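Local coordinates for uncharacterized protein MJ0236 (Methanocaldococcus jannaschii DSM 2661, PDB 2PHP), which probably makes thiamine phosphate from its pyrimidine and thiazole precursors through this C-terminal ThiN domain of a bifunctional ThiD-ThiN enzyme, at residues H78-F89 against S128-E139. Sequence-based numbering, arbitrary orientation.
Sequences HIAKIILSASKF and STMEWGTKIACE
Phe89 lays one ring face over Cys138, whose CB stands 3.6 Å from the ring centroid and only 2° off the ring normal, a CH-pi contact. The sulfur of Cys138 lies farther off above the same ring, while Glu139 brings its CG to the ring edge, 3.5 Å from Phe89 CZ. Replacing the ring with an alanine side chain removes that face, and would probably leave Cys138 CB and the CG of Glu139 without their cover and open a gap between the C-terminal ends of the two segments. Midway along, Thr134 packs its methyl against the other helix, with CG2 3.6 Å from Ser85 CB and also close to Ala86 N. That methyl faces across because CG2 is anti to the backbone N, and OG1, beside that nitrogen, donates to Met130 O (2.7 Å) within its own helix. Ser85 OG likewise donates to Lys81 O, so both hydroxyls spend their protons within their own helices, and their contacts across the interface are with carbon atoms. At the other end the bent chain of selenomethionine Met130 sets CG 3.4 Å from His78 CE1, and its SE lies 3.8 Å from Ile82 CD1. Lys81 crosses Glu131 at a slant, its NZ 4.0 Å from Glu131 OE2, beyond salt-bridge range, and passes the Ser128 hydroxyl, which weakly caps the helix through Glu131 N. Beneath, Ile82 and Met130 rest on Arg161, and Ala86 on Leu163, of strand 159-164. Segments 78-87 and 129-139, their axes 8.2 Å apart and crossing at -35°, thus pack as roughly parallel neighbours on the mixed beta-sheet of the alpha/beta ThiN domain.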
loop_
_atom_site.group_PDB
_atom_site.type_symbol
_atom_site.label_atom_id
_atom_site.label_comp_id
_atom_site.label_asym_id
_atom_site.label_seq_id
_atom_site.Cartn_x
_atom_site.Cartn_y
_atom_site.Cartn_z
ATOM N N HIS B 78 -5.504 6.486 21.816
ATOM C CA HIS B 78 -5.661 5.242 22.569
ATOM C C HIS B 78 -4.378 4.757 23.250
ATOM O O HIS B 78 -4.327 4.679 24.473
ATOM C CB HIS B 78 -6.199 4.145 21.644
ATOM C CG HIS B 78 -6.465 2.845 22.336
ATOM N ND1 HIS B 78 -7.518 2.666 23.207
ATOM C CD2 HIS B 78 -5.800 1.663 22.297
ATOM C CE1 HIS B 78 -7.490 1.429 23.677
ATOM N NE2 HIS B 78 -6.459 0.801 23.140
ATOM N N ILE B 79 -3.352 4.425 22.467
ATOM C CA ILE B 79 -2.092 3.955 23.043
ATOM C C ILE B 79 -1.383 5.101 23.768
ATOM O O ILE B 79 -0.579 4.873 24.671
ATOM C CB ILE B 79 -1.133 3.390 21.957
ATOM C CG1 ILE B 79 -1.795 2.231 21.204
ATOM C CG2 ILE B 79 0.159 2.911 22.601
ATOM C CD1 ILE B 79 -2.043 1.008 22.046
ATOM N N ALA B 80 -1.677 6.335 23.370
ATOM C CA ALA B 80 -1.068 7.490 24.014
ATOM C C ALA B 80 -1.508 7.544 25.484
ATOM O O ALA B 80 -0.702 7.841 26.367
ATOM C CB ALA B 80 -1.479 8.769 23.294
ATOM N N LYS B 81 -2.783 7.259 25.741
ATOM C CA LYS B 81 -3.308 7.269 27.110
ATOM C C LYS B 81 -2.523 6.288 27.977
ATOM O O LYS B 81 -2.269 6.551 29.148
ATOM C CB LYS B 81 -4.790 6.878 27.130
ATOM C CG LYS B 81 -5.752 7.895 26.507
ATOM C CD LYS B 81 -7.190 7.401 26.635
ATOM C CE LYS B 81 -8.168 8.182 25.765
ATOM N NZ LYS B 81 -8.297 9.602 26.192
ATOM N N ILE B 82 -2.137 5.154 27.398
ATOM C CA ILE B 82 -1.380 4.163 28.148
ATOM C C ILE B 82 0.026 4.676 28.480
ATOM O O ILE B 82 0.457 4.613 29.631
ATOM C CB ILE B 82 -1.258 2.833 27.372
ATOM C CG1 ILE B 82 -2.643 2.204 27.194
ATOM C CG2 ILE B 82 -0.326 1.889 28.122
ATOM C CD1 ILE B 82 -2.676 1.022 26.203
ATOM N N ILE B 83 0.731 5.188 27.475
ATOM C CA ILE B 83 2.082 5.705 27.683
ATOM C C ILE B 83 2.128 6.880 28.663
ATOM O O ILE B 83 2.941 6.890 29.584
ATOM C CB ILE B 83 2.727 6.122 26.345
ATOM C CG1 ILE B 83 2.859 4.884 25.447
ATOM C CG2 ILE B 83 4.097 6.759 26.600
ATOM C CD1 ILE B 83 3.224 5.175 24.011
ATOM N N LEU B 84 1.262 7.870 28.473
ATOM C CA LEU B 84 1.243 9.010 29.380
ATOM C C LEU B 84 0.906 8.588 30.802
ATOM O O LEU B 84 1.409 9.177 31.759
ATOM C CB LEU B 84 0.256 10.073 28.898
ATOM C CG LEU B 84 0.855 11.058 27.889
ATOM C CD1 LEU B 84 1.303 10.309 26.639
ATOM C CD2 LEU B 84 -0.169 12.128 27.542
ATOM N N SER B 85 0.060 7.568 30.948
ATOM C CA SER B 85 -0.298 7.082 32.279
ATOM C C SER B 85 0.897 6.378 32.925
ATOM O O SER B 85 1.245 6.646 34.074
ATOM C CB SER B 85 -1.480 6.109 32.208
ATOM O OG SER B 85 -2.688 6.775 31.883
ATOM N N ALA B 86 1.526 5.475 32.184
ATOM C CA ALA B 86 2.669 4.740 32.708
ATOM C C ALA B 86 3.854 5.650 33.010
ATOM O O ALA B 86 4.609 5.395 33.955
ATOM C CB ALA B 86 3.088 3.650 31.726
ATOM N N SER B 87 4.023 6.707 32.217
ATOM C CA SER B 87 5.145 7.619 32.422
ATOM C C SER B 87 5.096 8.297 33.792
ATOM O O SER B 87 6.125 8.742 34.300
ATOM C CB SER B 87 5.207 8.677 31.307
ATOM O OG SER B 87 4.120 9.582 31.367
ATOM N N LYS B 88 3.906 8.371 34.384
ATOM C CA LYS B 88 3.730 8.977 35.706
ATOM C C LYS B 88 4.411 8.123 36.778
ATOM O O LYS B 88 4.729 8.608 37.869
ATOM C CB LYS B 88 2.241 9.118 36.040
ATOM C CG LYS B 88 1.469 10.073 35.128
ATOM C CD LYS B 88 2.032 11.484 35.207
ATOM C CE LYS B 88 1.247 12.475 34.341
ATOM N NZ LYS B 88 1.763 13.882 34.492
ATOM N N PHE B 89 4.626 6.847 36.464
ATOM C CA PHE B 89 5.279 5.921 37.382
ATOM C C PHE B 89 6.758 5.793 37.055
ATOM O O PHE B 89 7.588 5.655 37.952
ATOM C CB PHE B 89 4.607 4.552 37.311
ATOM C CG PHE B 89 3.228 4.536 37.888
ATOM C CD1 PHE B 89 3.011 4.080 39.183
ATOM C CD2 PHE B 89 2.151 5.021 37.153
ATOM C CE1 PHE B 89 1.736 4.109 39.743
ATOM C CE2 PHE B 89 0.877 5.057 37.699
ATOM C CZ PHE B 89 0.665 4.599 39.002
ATOM N N SER B 128 -11.274 7.269 31.946
ATOM C CA SER B 128 -10.894 6.669 30.676
ATOM C C SER B 128 -10.383 5.272 31.016
ATOM O O SER B 128 -9.468 5.127 31.830
ATOM C CB SER B 128 -9.779 7.483 30.024
ATOM O OG SER B 128 -9.003 6.680 29.148
ATOM N N THR B 129 -10.977 4.248 30.412
ATOM C CA THR B 129 -10.558 2.882 30.686
ATOM C C THR B 129 -9.041 2.712 30.614
ATOM O O THR B 129 -8.441 2.101 31.496
ATOM C CB THR B 129 -11.174 1.884 29.687
ATOM O OG1 THR B 129 -12.587 2.100 29.592
ATOM C CG2 THR B 129 -10.911 0.451 30.146
HETATM N N MSE B 130 -8.423 3.248 29.562
HETATM C CA MSE B 130 -6.976 3.101 29.391
HETATM C C MSE B 130 -6.118 3.835 30.412
HETATM O O MSE B 130 -5.049 3.353 30.783
HETATM C CB MSE B 130 -6.560 3.515 27.978
HETATM C CG MSE B 130 -7.017 2.543 26.887
HETATM SE SE MSE B 130 -6.332 0.707 27.114
HETATM C CE MSE B 130 -7.865 -0.026 28.057
ATOM N N GLU B 131 -6.572 4.996 30.875
ATOM C CA GLU B 131 -5.795 5.742 31.862
ATOM C C GLU B 131 -5.940 5.063 33.224
ATOM O O GLU B 131 -4.957 4.799 33.920
ATOM C CB GLU B 131 -6.286 7.191 31.939
ATOM C CG GLU B 131 -6.508 7.819 30.579
ATOM C CD GLU B 131 -6.908 9.281 30.651
ATOM O OE1 GLU B 131 -7.675 9.655 31.565
ATOM O OE2 GLU B 131 -6.464 10.052 29.773
ATOM N N TRP B 132 -7.182 4.767 33.582
ATOM C CA TRP B 132 -7.486 4.124 34.848
ATOM C C TRP B 132 -6.876 2.726 34.961
ATOM O O TRP B 132 -6.272 2.384 35.983
ATOM C CB TRP B 132 -9.004 4.041 35.021
ATOM C CG TRP B 132 -9.414 3.119 36.107
ATOM C CD1 TRP B 132 -9.458 3.389 37.444
ATOM C CD2 TRP B 132 -9.754 1.736 35.961
ATOM N NE1 TRP B 132 -9.801 2.253 38.141
ATOM C CE2 TRP B 132 -9.990 1.226 37.255
ATOM C CE3 TRP B 132 -9.882 0.880 34.859
ATOM C CZ2 TRP B 132 -10.344 -0.111 37.480
ATOM C CZ3 TRP B 132 -10.235 -0.449 35.082
ATOM C CH2 TRP B 132 -10.462 -0.931 36.384
ATOM N N GLY B 133 -7.048 1.921 33.917
ATOM C CA GLY B 133 -6.520 0.566 33.925
ATOM C C GLY B 133 -5.009 0.510 34.037
ATOM O O GLY B 133 -4.458 -0.340 34.741
ATOM N N THR B 134 -4.332 1.407 33.324
ATOM C CA THR B 134 -2.879 1.449 33.362
ATOM C C THR B 134 -2.443 1.832 34.773
ATOM O O THR B 134 -1.547 1.211 35.347
ATOM C CB THR B 134 -2.322 2.478 32.357
ATOM O OG1 THR B 134 -2.652 2.068 31.022
ATOM C CG2 THR B 134 -0.807 2.595 32.491
ATOM N N LYS B 135 -3.093 2.851 35.329
ATOM C CA LYS B 135 -2.780 3.312 36.679
ATOM C C LYS B 135 -2.932 2.149 37.664
ATOM O O LYS B 135 -1.994 1.819 38.387
ATOM C CB LYS B 135 -3.711 4.467 37.065
ATOM C CG LYS B 135 -3.356 5.162 38.364
ATOM C CD LYS B 135 -4.263 6.370 38.576
ATOM C CE LYS B 135 -3.923 7.126 39.852
ATOM N NZ LYS B 135 -4.736 8.375 39.948
ATOM N N ILE B 136 -4.101 1.516 37.673
ATOM C CA ILE B 136 -4.347 0.384 38.565
ATOM C C ILE B 136 -3.267 -0.690 38.432
ATOM O O ILE B 136 -2.702 -1.147 39.428
ATOM C CB ILE B 136 -5.709 -0.284 38.272
ATOM C CG1 ILE B 136 -6.851 0.657 38.654
ATOM C CG2 ILE B 136 -5.823 -1.594 39.043
ATOM C CD1 ILE B 136 -6.874 1.023 40.123
ATOM N N ALA B 137 -2.993 -1.097 37.196
ATOM C CA ALA B 137 -1.995 -2.121 36.921
ATOM C C ALA B 137 -0.620 -1.735 37.449
ATOM O O ALA B 137 0.114 -2.576 37.970
ATOM C CB ALA B 137 -1.914 -2.387 35.417
ATOM N N CYS B 138 -0.260 -0.467 37.303
ATOM C CA CYS B 138 1.036 -0.017 37.777
ATOM C C CYS B 138 1.076 0.093 39.308
ATOM O O CYS B 138 2.041 -0.347 39.934
ATOM C CB CYS B 138 1.403 1.316 37.105
ATOM S SG CYS B 138 1.818 1.139 35.328
ATOM N N GLU B 139 0.028 0.654 39.909
ATOM C CA GLU B 139 -0.017 0.783 41.367
ATOM C C GLU B 139 0.017 -0.609 41.993
ATOM O O GLU B 139 0.614 -0.812 43.048
ATOM C CB GLU B 139 -1.287 1.525 41.810
ATOM C CG GLU B 139 -1.447 2.903 41.180
ATOM C CD GLU B 139 -2.613 3.696 41.753
ATOM O OE1 GLU B 139 -3.683 3.099 41.999
ATOM O OE2 GLU B 139 -2.463 4.924 41.944
#